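Long-range contacts in protein ACDH-11, isoform b (Caenorhabditis elegans, PDB 4Y9L), which is a flavoprotein of the acyl-CoA dehydrogenase family that holds FAD and assembles from four chains: residues M311-R316 against M394-T399; N480-D485 against S545-A550; G163-A168 against E296-Q301; Q515-I520 against F575-V580. All coordinates share one frame; numbering follows the deposited sequence.

Interaction 1. Residues M311-R316 against M394-T399; sequences MLNITR and MLRLIT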
loop_
_atom_site.group_PDB
_atom_site.type_symbol
_atom_site.label_atom_id
_atom_site.label_comp_id
_atom_site.label_asym_id
_atom_site.label_seq_id
_atom_site.Cartn_x
_atom_site.Cartn_y
_atom_site.Cartn_z
ATOM N N MET B 311 5.328 -40.124 -1.033
ATOM C CA MET B 311 5.514 -38.993 -0.127
ATOM C C MET B 311 4.292 -38.609 0.725
ATOM O O MET B 311 4.348 -37.688 1.611
ATOM C CB MET B 311 5.926 -37.854 -0.998
ATOM C CG MET B 311 4.890 -36.852 -1.334
ATOM S SD MET B 311 5.663 -35.680 -2.457
ATOM C CE MET B 311 5.994 -34.173 -1.511
ATOM N N LEU B 312 3.163 -39.274 0.458
ATOM C CA LEU B 312 1.928 -38.913 1.122
ATOM C C LEU B 312 2.123 -38.898 2.595
ATOM O O LEU B 312 1.962 -37.888 3.247
ATOM C CB LEU B 312 0.808 -39.909 0.754
ATOM C CG LEU B 312 0.359 -39.634 -0.696
ATOM C CD1 LEU B 312 -0.695 -40.659 -1.133
ATOM C CD2 LEU B 312 -0.104 -38.161 -0.864
ATOM N N ASN B 313 2.515 -40.029 3.129
ATOM C CA ASN B 313 2.665 -40.128 4.553
ATOM C C ASN B 313 3.315 -38.847 5.103
ATOM O O ASN B 313 2.788 -38.268 6.074
ATOM C CB ASN B 313 3.463 -41.374 4.938
ATOM C CG ASN B 313 2.734 -42.663 4.612
ATOM O OD1 ASN B 313 1.497 -42.710 4.611
ATOM N ND2 ASN B 313 3.488 -43.706 4.318
ATOM N N ILE B 314 4.382 -38.389 4.404
ATOM C CA ILE B 314 5.232 -37.269 4.802
ATOM C C ILE B 314 4.542 -35.958 4.929
ATOM O O ILE B 314 4.586 -35.339 5.953
ATOM C CB ILE B 314 6.387 -36.990 3.750
ATOM C CG1 ILE B 314 7.343 -38.088 3.758
ATOM C CG2 ILE B 314 7.180 -35.732 4.092
ATOM C CD1 ILE B 314 7.556 -38.535 5.169
ATOM N N THR B 315 4.033 -35.509 3.810
ATOM C CA THR B 315 3.416 -34.232 3.670
ATOM C C THR B 315 2.260 -34.056 4.645
ATOM O O THR B 315 1.986 -32.965 5.156
ATOM C CB THR B 315 2.766 -34.171 2.289
ATOM O OG1 THR B 315 3.436 -35.086 1.390
ATOM C CG2 THR B 315 2.845 -32.778 1.750
ATOM N N ARG B 316 1.532 -35.146 4.782
ATOM C CA ARG B 316 0.349 -35.181 5.578
ATOM C C ARG B 316 0.700 -35.118 7.031
ATOM O O ARG B 316 -0.031 -34.528 7.825
ATOM C CB ARG B 316 -0.339 -36.499 5.384
ATOM C CG ARG B 316 -1.121 -36.545 4.123
ATOM C CD ARG B 316 -1.589 -37.974 3.985
ATOM N NE ARG B 316 -2.372 -38.015 2.792
ATOM C CZ ARG B 316 -2.798 -39.111 2.169
ATOM N NH1 ARG B 316 -2.529 -40.325 2.623
ATOM N NH2 ARG B 316 -3.514 -38.944 1.063
ATOM N N MET B 394 -1.139 -49.988 9.750
ATOM C CA MET B 394 -1.352 -48.753 10.551
ATOM C C MET B 394 -0.703 -47.483 10.025
ATOM O O MET B 394 -1.239 -46.405 10.190
ATOM C CB MET B 394 -0.970 -48.933 12.039
ATOM C CG MET B 394 -1.968 -49.774 12.862
ATOM S SD MET B 394 -3.748 -49.538 12.585
ATOM C CE MET B 394 -4.099 -50.471 11.113
ATOM N N LEU B 395 0.452 -47.590 9.416
ATOM C CA LEU B 395 1.050 -46.422 8.835
ATOM C C LEU B 395 0.180 -45.881 7.703
ATOM O O LEU B 395 -0.016 -44.669 7.581
ATOM C CB LEU B 395 2.443 -46.739 8.347
ATOM C CG LEU B 395 3.065 -45.575 7.595
ATOM C CD1 LEU B 395 3.270 -44.378 8.476
ATOM C CD2 LEU B 395 4.388 -46.023 7.016
ATOM N N ARG B 396 -0.338 -46.774 6.885
ATOM C CA ARG B 396 -1.162 -46.402 5.749
ATOM C C ARG B 396 -2.508 -45.837 6.173
ATOM O O ARG B 396 -3.032 -44.906 5.567
ATOM C CB ARG B 396 -1.363 -47.633 4.840
ATOM C CG ARG B 396 -2.005 -47.355 3.467
ATOM C CD ARG B 396 -1.241 -46.339 2.587
ATOM N NE ARG B 396 -2.092 -45.554 1.642
ATOM C CZ ARG B 396 -2.672 -44.356 1.893
ATOM N NH1 ARG B 396 -2.549 -43.722 3.083
ATOM N NH2 ARG B 396 -3.395 -43.770 0.929
ATOM N N LEU B 397 -3.064 -46.387 7.228
ATOM C CA LEU B 397 -4.320 -45.892 7.743
ATOM C C LEU B 397 -4.160 -44.545 8.457
ATOM O O LEU B 397 -4.911 -43.596 8.188
ATOM C CB LEU B 397 -4.849 -46.886 8.753
ATOM C CG LEU B 397 -6.244 -46.602 9.322
ATOM C CD1 LEU B 397 -7.274 -46.407 8.203
ATOM C CD2 LEU B 397 -6.704 -47.613 10.359
ATOM N N ILE B 398 -3.152 -44.446 9.320
ATOM C CA ILE B 398 -3.092 -43.348 10.267
ATOM C C ILE B 398 -2.834 -42.008 9.582
ATOM O O ILE B 398 -3.321 -40.988 10.027
ATOM C CB ILE B 398 -2.064 -43.628 11.365
ATOM C CG1 ILE B 398 -2.292 -42.773 12.579
ATOM C CG2 ILE B 398 -0.641 -43.402 10.866
ATOM C CD1 ILE B 398 -1.285 -43.044 13.664
ATOM N N THR B 399 -2.124 -41.996 8.466
ATOM C CA THR B 399 -1.721 -40.749 7.950
ATOM C C THR B 399 -2.880 -39.938 7.408
ATOM O O THR B 399 -3.029 -38.762 7.774
ATOM C CB THR B 399 -0.452 -40.799 7.065
ATOM O OG1 THR B 399 -0.622 -41.541 5.886
ATOM C CG2 THR B 399 0.687 -41.456 7.810
#
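N313 and T399 join the first turn of helix 312-338 to helix 389-419 inside the helical C-terminal domain of the acyl-CoA dehydrogenase fold. Over these short segments the axes come within 9.9 Å and run roughly the same way, with a crossing angle of 38°. The one hydrogen bond across the interface is given by T399 OG1 to N313 OD1, at 2.7 Å. The C=O...donor angle is 139°, and the hydroxyl is somewhat tilted out of the carbonyl plane. With CG of N313 anti to its carbonyl carbon (chi1 -66°), the amide reaches over to helix 389-419, where its other end, ND2, lies 3.7 Å from CD2 of L395. A turn further on, the extended chain of R316 brings NH1 to 3.4 Å from NH1 of R396. Both atoms are donors and do not bond to each other. D455 of helix 449-462 forms salt bridges through OD2 with NH2 of each arginine, which probably offsets the closeness of the two charges. One face of the R316 guanidinium carries L312 CB, 3.8 Å above the plane, while T399 OG1 lies near its edge. The side chain of R316 is about 10 Å from a bound FAD. A largely buried contact between neighbouring long helices is what the C-terminal helical bundle of this family is built from.

Interaction 2. Residues N480-D485 against S545-A550; sequences NTKTED and SDSSVA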
loop_
_atom_site.group_PDB
_atom_site.type_symbol
_atom_site.label_atom_id
_atom_site.label_comp_id
_atom_site.label_asym_id
_atom_site.label_seq_id
_atom_site.Cartn_x
_atom_site.Cartn_y
_atom_site.Cartn_z
ATOM N N ASN B 480 -2.322 -52.927 28.461
ATOM C CA ASN B 480 -1.685 -52.534 29.727
ATOM C C ASN B 480 -2.411 -51.350 30.362
ATOM O O ASN B 480 -1.797 -50.485 30.966
ATOM C CB ASN B 480 -0.203 -52.245 29.511
ATOM C CG ASN B 480 0.017 -51.173 28.464
ATOM O OD1 ASN B 480 -0.603 -50.106 28.527
ATOM N ND2 ASN B 480 0.891 -51.450 27.484
ATOM N N THR B 481 -3.733 -51.327 30.190
ATOM C CA THR B 481 -4.630 -50.425 30.911
ATOM C C THR B 481 -4.462 -50.639 32.408
ATOM O O THR B 481 -4.546 -51.764 32.878
ATOM C CB THR B 481 -6.102 -50.744 30.570
ATOM O OG1 THR B 481 -6.260 -50.782 29.153
ATOM C CG2 THR B 481 -7.074 -49.710 31.146
ATOM N N LYS B 482 -4.242 -49.568 33.159
ATOM C CA LYS B 482 -4.278 -49.658 34.609
ATOM C C LYS B 482 -5.741 -49.770 35.087
ATOM O O LYS B 482 -6.283 -48.846 35.689
ATOM C CB LYS B 482 -3.568 -48.449 35.225
ATOM C CG LYS B 482 -2.950 -48.734 36.573
ATOM C CD LYS B 482 -2.264 -47.500 37.137
ATOM C CE LYS B 482 -1.541 -47.826 38.446
ATOM N NZ LYS B 482 -0.484 -46.822 38.792
ATOM N N THR B 483 -6.372 -50.917 34.827
ATOM C CA THR B 483 -7.777 -51.153 35.181
ATOM C C THR B 483 -8.136 -50.914 36.666
ATOM O O THR B 483 -9.308 -50.686 36.994
ATOM C CB THR B 483 -8.206 -52.597 34.835
ATOM O OG1 THR B 483 -7.272 -53.546 35.408
ATOM C CG2 THR B 483 -8.319 -52.776 33.316
ATOM N N GLU B 484 -7.132 -50.989 37.544
ATOM C CA GLU B 484 -7.309 -50.748 38.978
ATOM C C GLU B 484 -7.777 -49.315 39.231
ATOM O O GLU B 484 -8.457 -49.072 40.192
ATOM C CB GLU B 484 -6.018 -51.055 39.761
ATOM C CG GLU B 484 -5.442 -52.457 39.504
ATOM C CD GLU B 484 -4.318 -52.526 38.436
ATOM O OE1 GLU B 484 -4.075 -51.547 37.675
ATOM O OE2 GLU B 484 -3.656 -53.607 38.377
ATOM N N ASP B 485 -7.421 -48.378 38.357
ATOM C CA ASP B 485 -8.014 -47.033 38.393
ATOM C C ASP B 485 -9.386 -47.027 37.685
ATOM O O ASP B 485 -9.522 -47.362 36.524
ATOM C CB ASP B 485 -7.059 -45.990 37.807
ATOM C CG ASP B 485 -7.695 -44.619 37.683
ATOM O OD1 ASP B 485 -8.815 -44.512 37.134
ATOM O OD2 ASP B 485 -7.078 -43.632 38.117
ATOM N N SER B 545 -1.235 -44.850 31.520
ATOM C CA SER B 545 -0.946 -46.052 32.290
ATOM C C SER B 545 0.523 -46.218 32.594
ATOM O O SER B 545 0.886 -47.075 33.351
ATOM C CB SER B 545 -1.483 -47.300 31.573
ATOM O OG SER B 545 -2.888 -47.153 31.330
ATOM N N ASP B 546 1.376 -45.395 32.026
ATOM C CA ASP B 546 2.761 -45.518 32.314
ATOM C C ASP B 546 3.003 -44.649 33.484
ATOM O O ASP B 546 3.148 -43.441 33.352
ATOM C CB ASP B 546 3.604 -45.053 31.158
ATOM C CG ASP B 546 5.086 -45.216 31.424
ATOM O OD1 ASP B 546 5.526 -45.385 32.596
ATOM O OD2 ASP B 546 5.815 -45.194 30.437
ATOM N N SER B 547 3.074 -45.260 34.645
ATOM C CA SER B 547 3.081 -44.488 35.866
ATOM C C SER B 547 4.503 -44.065 36.147
ATOM O O SER B 547 4.754 -43.355 37.108
ATOM C CB SER B 547 2.480 -45.301 37.011
ATOM O OG SER B 547 3.167 -46.530 37.134
ATOM N N SER B 548 5.440 -44.486 35.303
ATOM C CA SER B 548 6.779 -43.940 35.388
ATOM C C SER B 548 6.746 -42.503 34.881
ATOM O O SER B 548 7.592 -41.706 35.246
ATOM C CB SER B 548 7.784 -44.769 34.575
ATOM O OG SER B 548 7.897 -44.300 33.231
ATOM N N VAL B 549 5.769 -42.179 34.031
ATOM C CA VAL B 549 5.618 -40.820 33.509
ATOM C C VAL B 549 4.232 -40.152 33.764
ATOM O O VAL B 549 4.149 -38.949 33.958
ATOM C CB VAL B 549 5.902 -40.802 31.983
ATOM C CG1 VAL B 549 6.095 -39.387 31.512
ATOM C CG2 VAL B 549 7.140 -41.628 31.627
ATOM N N ALA B 550 3.157 -40.920 33.743
ATOM C CA ALA B 550 1.825 -40.352 33.842
ATOM C C ALA B 550 1.652 -39.526 35.108
ATOM O O ALA B 550 2.128 -39.887 36.144
ATOM C CB ALA B 550 0.774 -41.463 33.776
#
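S545 meets the chain of N480-K482 with both atoms of its short side chain. CB lies 3.3 Å from the carbonyl O of N480, and OG receives a weak hydrogen bond from the backbone N of K482, 3.3 Å long with an angle of 157° at the hydrogen. Beside this, the extended lysine chain of K482 carries NZ alongside S547, 3.8 Å from its CB, without a hydrogen bond to the hydroxyl. One shell out, the serine is fixed by its own helix: OG sits beside the backbone N (chi1 -56°) and hydrogen-bonds I541 O, one turn earlier. The donor side is shaped by tight turns. K482 is the centre of an inverse gamma turn, and it opens a type I turn closed by D485 N bonding K482 O at 2.9 Å. D485 then N-caps helix 486-512 through L488 N. Past S545 the chain is folded by an Asx turn, D546 OD1 accepting from S548 N at 2.9 Å; S548 OG adds a second bond to it at 2.7 Å, from the same face. The cross-contact is therefore slight: a hydroxyl committed to its own helix accepts one long N-H bond at the surface.

Interaction 3. Residues G163-A168 against E296-Q301; sequences GKHKLA and ERIGDQ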
loop_
_atom_site.group_PDB
_atom_site.type_symbol
_atom_site.label_atom_id
_atom_site.label_comp_id
_atom_site.label_asym_id
_atom_site.label_seq_id
_atom_site.Cartn_x
_atom_site.Cartn_y
_atom_site.Cartn_z
ATOM N N GLY B 163 22.163 -41.746 -6.139
ATOM C CA GLY B 163 23.377 -42.432 -6.474
ATOM C C GLY B 163 23.372 -42.689 -7.947
ATOM O O GLY B 163 24.396 -42.820 -8.545
ATOM N N LYS B 164 22.204 -42.733 -8.548
ATOM C CA LYS B 164 22.109 -43.263 -9.883
ATOM C C LYS B 164 21.748 -42.205 -10.917
ATOM O O LYS B 164 22.229 -42.263 -12.038
ATOM C CB LYS B 164 21.114 -44.416 -9.861
ATOM C CG LYS B 164 20.411 -44.684 -11.165
ATOM C CD LYS B 164 19.076 -45.337 -10.913
ATOM C CE LYS B 164 19.218 -46.736 -10.345
ATOM N NZ LYS B 164 17.900 -47.148 -9.759
ATOM N N HIS B 165 20.915 -41.247 -10.545
ATOM C CA HIS B 165 20.379 -40.247 -11.476
ATOM C C HIS B 165 20.907 -38.898 -11.068
ATOM O O HIS B 165 20.913 -38.564 -9.889
ATOM C CB HIS B 165 18.864 -40.277 -11.398
ATOM C CG HIS B 165 18.166 -39.215 -12.195
ATOM N ND1 HIS B 165 18.079 -37.897 -11.777
ATOM C CD2 HIS B 165 17.428 -39.295 -13.332
ATOM C CE1 HIS B 165 17.350 -37.205 -12.633
ATOM N NE2 HIS B 165 16.945 -38.031 -13.589
ATOM N N LYS B 166 21.322 -38.121 -12.053
ATOM C CA LYS B 166 22.251 -37.039 -11.817
ATOM C C LYS B 166 21.609 -35.975 -10.959
ATOM O O LYS B 166 22.050 -35.710 -9.853
ATOM C CB LYS B 166 22.697 -36.439 -13.152
ATOM C CG LYS B 166 23.976 -35.629 -13.080
ATOM C CD LYS B 166 25.185 -36.529 -13.329
ATOM C CE LYS B 166 26.528 -35.799 -13.349
ATOM N NZ LYS B 166 26.366 -34.310 -13.433
ATOM N N LEU B 167 20.550 -35.389 -11.483
ATOM C CA LEU B 167 19.895 -34.284 -10.829
ATOM C C LEU B 167 19.236 -34.701 -9.523
ATOM O O LEU B 167 19.251 -33.964 -8.578
ATOM C CB LEU B 167 18.871 -33.648 -11.769
ATOM C CG LEU B 167 17.973 -32.550 -11.203
ATOM C CD1 LEU B 167 18.738 -31.355 -10.642
ATOM C CD2 LEU B 167 16.993 -32.107 -12.290
ATOM N N ALA B 168 18.737 -35.917 -9.442
ATOM C CA ALA B 168 18.074 -36.363 -8.219
ATOM C C ALA B 168 19.085 -36.577 -7.089
ATOM O O ALA B 168 18.784 -36.310 -5.942
ATOM C CB ALA B 168 17.251 -37.626 -8.463
ATOM N N GLU B 296 13.250 -33.605 -16.037
ATOM C CA GLU B 296 13.753 -34.962 -16.174
ATOM C C GLU B 296 12.706 -35.916 -15.644
ATOM O O GLU B 296 12.193 -35.711 -14.531
ATOM C CB GLU B 296 15.056 -35.129 -15.404
ATOM C CG GLU B 296 16.101 -34.044 -15.646
ATOM C CD GLU B 296 16.468 -33.875 -17.122
ATOM O OE1 GLU B 296 16.448 -34.849 -17.932
ATOM O OE2 GLU B 296 16.765 -32.720 -17.485
ATOM N N ARG B 297 12.338 -36.902 -16.475
ATOM C CA ARG B 297 11.411 -37.949 -16.072
ATOM C C ARG B 297 12.076 -38.854 -15.070
ATOM O O ARG B 297 13.185 -39.287 -15.271
ATOM C CB ARG B 297 10.928 -38.831 -17.233
ATOM C CG ARG B 297 9.703 -39.667 -16.807
ATOM C CD ARG B 297 9.410 -40.919 -17.628
ATOM N NE ARG B 297 10.541 -41.337 -18.442
ATOM C CZ ARG B 297 11.365 -42.340 -18.177
ATOM N NH1 ARG B 297 11.214 -43.105 -17.101
ATOM N NH2 ARG B 297 12.354 -42.573 -19.012
ATOM N N ILE B 298 11.353 -39.160 -14.011
ATOM C CA ILE B 298 11.826 -40.015 -12.955
ATOM C C ILE B 298 10.666 -40.933 -12.610
ATOM O O ILE B 298 9.499 -40.561 -12.750
ATOM C CB ILE B 298 12.221 -39.173 -11.741
ATOM C CG1 ILE B 298 11.034 -38.337 -11.268
ATOM C CG2 ILE B 298 13.420 -38.285 -12.104
ATOM C CD1 ILE B 298 11.211 -37.707 -9.908
ATOM N N GLY B 299 10.975 -42.148 -12.199
ATOM C CA GLY B 299 9.953 -43.173 -12.115
ATOM C C GLY B 299 9.498 -43.565 -13.511
ATOM O O GLY B 299 9.958 -43.017 -14.517
ATOM N N ASP B 300 8.571 -44.503 -13.563
ATOM C CA ASP B 300 8.186 -45.115 -14.833
ATOM C C ASP B 300 7.112 -44.289 -15.534
ATOM O O ASP B 300 6.305 -43.635 -14.884
ATOM C CB ASP B 300 7.646 -46.518 -14.585
ATOM C CG ASP B 300 8.720 -47.511 -14.211
ATOM O OD1 ASP B 300 9.873 -47.376 -14.668
ATOM O OD2 ASP B 300 8.392 -48.461 -13.467
ATOM N N GLN B 301 7.095 -44.354 -16.861
ATOM C CA GLN B 301 6.149 -43.582 -17.646
ATOM C C GLN B 301 4.768 -44.068 -17.295
ATOM O O GLN B 301 4.572 -45.265 -17.179
ATOM C CB GLN B 301 6.417 -43.743 -19.141
ATOM C CG GLN B 301 5.362 -43.100 -20.032
ATOM C CD GLN B 301 5.767 -43.089 -21.494
ATOM O OE1 GLN B 301 6.882 -43.483 -21.859
ATOM N NE2 GLN B 301 4.852 -42.650 -22.340
#
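L167 and E296 mark the closest approach of the two backbones, with CA atoms 8.2 Å apart, so the first turn of helix 166-175 faces residues 296-298 of strand 285-298 through side chains and no hydrogen bond crosses. H165, just before the helix, is its N-cap: ND1 accepts from A168 N at 3.1 Å, with an angle of 156° at the hydrogen and the donor only 5° out of the ring plane. That bond fixes the turn of the imidazole and presents its NE2 end to the strand. CG2 of I298 comes over one face, 4.2 Å from the ring centroid and 28° off the normal, a CH-pi contact. E296 CB instead stands at the ring edge, 3.9 Å from NE2. The strand belongs to the mixed sheet of the central beta domain of acyl-CoA dehydrogenases, where E296 and I298 also bond through their backbones to strand 252-258. The contact thus sets the N-terminal helical part of the chain against that sheet. E296 CG meets L167 CD2 at 4.0 Å, while the carboxylate beyond hydrogen-bonds T214 through OE1. The side chain of R297 starts off away from the helix segment, and its NH2 forms a salt bridge with D213.

Interaction 4. Residues Q515-I520 against F575-V580; sequences QGETRI and FASERV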
loop_
_atom_site.group_PDB
_atom_site.type_symbol
_atom_site.label_atom_id
_atom_site.label_comp_id
_atom_site.label_asym_id
_atom_site.label_seq_id
_atom_site.Cartn_x
_atom_site.Cartn_y
_atom_site.Cartn_z
ATOM N N GLN B 515 -26.625 -55.224 -2.992
ATOM C CA GLN B 515 -28.047 -54.915 -3.056
ATOM C C GLN B 515 -28.335 -53.459 -3.497
ATOM O O GLN B 515 -29.487 -53.128 -3.709
ATOM C CB GLN B 515 -28.724 -55.236 -1.702
ATOM C CG GLN B 515 -28.117 -56.448 -0.972
ATOM C CD GLN B 515 -29.074 -57.159 -0.026
ATOM O OE1 GLN B 515 -29.171 -58.395 -0.027
ATOM N NE2 GLN B 515 -29.783 -56.397 0.776
ATOM N N GLY B 516 -27.313 -52.611 -3.659
ATOM C CA GLY B 516 -27.499 -51.259 -4.219
ATOM C C GLY B 516 -27.920 -50.172 -3.212
ATOM O O GLY B 516 -27.700 -48.981 -3.441
ATOM N N GLU B 517 -28.485 -50.548 -2.075
ATOM C CA GLU B 517 -29.171 -49.562 -1.250
ATOM C C GLU B 517 -28.293 -48.952 -0.089
ATOM O O GLU B 517 -28.809 -48.610 0.976
ATOM C CB GLU B 517 -30.478 -50.191 -0.716
ATOM C CG GLU B 517 -31.356 -50.896 -1.760
ATOM C CD GLU B 517 -32.317 -49.987 -2.512
ATOM O OE1 GLU B 517 -32.562 -48.844 -2.062
ATOM O OE2 GLU B 517 -32.867 -50.440 -3.549
ATOM N N THR B 518 -26.994 -48.783 -0.332
ATOM C CA THR B 518 -26.022 -48.575 0.723
ATOM C C THR B 518 -24.883 -47.734 0.161
ATOM O O THR B 518 -24.364 -48.028 -0.901
ATOM C CB THR B 518 -25.494 -49.926 1.243
ATOM O OG1 THR B 518 -26.369 -50.432 2.251
ATOM C CG2 THR B 518 -24.155 -49.791 1.864
ATOM N N ARG B 519 -24.492 -46.668 0.860
ATOM C CA ARG B 519 -23.522 -45.750 0.299
ATOM C C ARG B 519 -22.578 -45.307 1.378
ATOM O O ARG B 519 -22.759 -44.270 2.084
ATOM C CB ARG B 519 -24.215 -44.651 -0.496
ATOM C CG ARG B 519 -24.833 -45.285 -1.725
ATOM C CD ARG B 519 -25.585 -44.338 -2.597
ATOM N NE ARG B 519 -24.686 -43.625 -3.497
ATOM C CZ ARG B 519 -25.106 -42.892 -4.531
ATOM N NH1 ARG B 519 -26.413 -42.766 -4.788
ATOM N NH2 ARG B 519 -24.217 -42.269 -5.303
ATOM N N ILE B 520 -21.577 -46.176 1.524
ATOM C CA ILE B 520 -20.556 -46.029 2.534
ATOM C C ILE B 520 -19.788 -44.734 2.367
ATOM O O ILE B 520 -19.320 -44.157 3.350
ATOM C CB ILE B 520 -19.606 -47.227 2.539
ATOM C CG1 ILE B 520 -18.820 -47.240 3.845
ATOM C CG2 ILE B 520 -18.675 -47.202 1.320
ATOM C CD1 ILE B 520 -17.792 -48.349 3.907
ATOM N N PHE B 575 -26.249 -44.969 6.332
ATOM C CA PHE B 575 -25.687 -45.695 5.187
ATOM C C PHE B 575 -26.660 -45.915 4.047
ATOM O O PHE B 575 -26.257 -46.168 2.904
ATOM C CB PHE B 575 -25.289 -47.070 5.620
ATOM C CG PHE B 575 -24.042 -47.101 6.391
ATOM C CD1 PHE B 575 -24.069 -46.956 7.758
ATOM C CD2 PHE B 575 -22.845 -47.360 5.752
ATOM C CE1 PHE B 575 -22.908 -47.038 8.497
ATOM C CE2 PHE B 575 -21.671 -47.441 6.487
ATOM C CZ PHE B 575 -21.698 -47.275 7.866
ATOM N N ALA B 576 -27.937 -45.884 4.391
ATOM C CA ALA B 576 -28.999 -46.141 3.455
ATOM C C ALA B 576 -28.914 -45.207 2.243
ATOM O O ALA B 576 -28.560 -44.093 2.376
ATOM C CB ALA B 576 -30.311 -45.975 4.171
ATOM N N SER B 577 -29.248 -45.671 1.052
ATOM C CA SER B 577 -29.175 -44.831 -0.130
ATOM C C SER B 577 -30.317 -43.838 -0.182
ATOM O O SER B 577 -30.179 -42.777 -0.781
ATOM C CB SER B 577 -29.260 -45.709 -1.373
ATOM O OG SER B 577 -30.573 -46.234 -1.394
ATOM N N GLU B 578 -31.456 -44.196 0.402
ATOM C CA GLU B 578 -32.592 -43.273 0.503
ATOM C C GLU B 578 -32.142 -41.982 1.203
ATOM O O GLU B 578 -32.524 -40.883 0.814
ATOM C CB GLU B 578 -33.767 -43.863 1.326
ATOM C CG GLU B 578 -34.323 -45.254 0.951
ATOM C CD GLU B 578 -34.723 -45.415 -0.516
ATOM O OE1 GLU B 578 -34.459 -44.484 -1.317
ATOM O OE2 GLU B 578 -35.301 -46.485 -0.875
ATOM N N ARG B 579 -31.322 -42.140 2.238
ATOM C CA ARG B 579 -30.785 -41.036 2.975
ATOM C C ARG B 579 -30.219 -39.979 2.060
ATOM O O ARG B 579 -30.359 -38.798 2.331
ATOM C CB ARG B 579 -29.752 -41.547 3.947
ATOM C CG ARG B 579 -28.983 -40.463 4.674
ATOM C CD ARG B 579 -29.645 -40.089 5.960
ATOM N NE ARG B 579 -28.772 -39.235 6.743
ATOM C CZ ARG B 579 -29.092 -38.812 7.963
ATOM N NH1 ARG B 579 -30.214 -39.205 8.516
ATOM N NH2 ARG B 579 -28.275 -38.020 8.621
ATOM N N VAL B 580 -29.588 -40.392 0.965
ATOM C CA VAL B 580 -28.976 -39.438 0.012
ATOM C C VAL B 580 -29.972 -38.578 -0.711
ATOM O O VAL B 580 -29.689 -37.448 -1.036
ATOM C CB VAL B 580 -28.114 -40.161 -1.028
ATOM C CG1 VAL B 580 -27.750 -39.249 -2.201
ATOM C CG2 VAL B 580 -26.868 -40.709 -0.351
#
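F575 O receives the shortest hydrogen bond of this contact, from R519 N at 2.7 Å. The donor lies in the carbonyl plane, with a C=O...donor angle of 159°. T518 CA adds a CA-H...O contact to the same oxygen, at 3.3 Å. The return bond runs from S577 N to E517 O at 3.0 Å but arrives well above the carbonyl plane, at an angle of only 111° at the oxygen. Between these bonds T518 and A576 form a single antiparallel bridge as a non-hydrogen-bonded pair, their CA atoms 4.7 Å apart. S577 adds a weak bond from OG to E517 OE1, at 3.3 Å; the bend of the glutamate at chi2 (-86°) brings the carboxylate back to it. The same OE1 comes within 3.8 Å of E578 OE2. R519 CD packs 4.1 Å from CB of the same S577; further along, I520 CG1 meets the edge of the F575 ring at CE2, 3.9 Å away; W572 also meets that ring. Beyond the pair of segments, R519 and V580 pack on P352 of a second subunit, and R579 forms a salt bridge with E564 of that subunit. The two sound hydrogen bonds here are both between backbones, while the weak serine bond may partly offset the cost of two nearby carboxylates, which could raise the pKa of one of them.

From the N terminus, interaction 3 comes first, closing a loop of 127 intervening residues that holds much of the central sheet and setting the start of helix 166-175 on strand 285-298. Interaction 1 follows in series, joining helices 312-338 and 389-419, with helix 352-384 in the loop between. Interactions 2 and 4 come last and cross: 480-485 opens, then 515-520, before 545-550 and 575-580 close them in turn. Both belong to the last helical region, yet their centres lie 43 Å apart. Helices 486-512 and 524-545 run between them, so interaction 2 joins loops at one end and interaction 4 at the other, beside a second subunit. No two contacts touch.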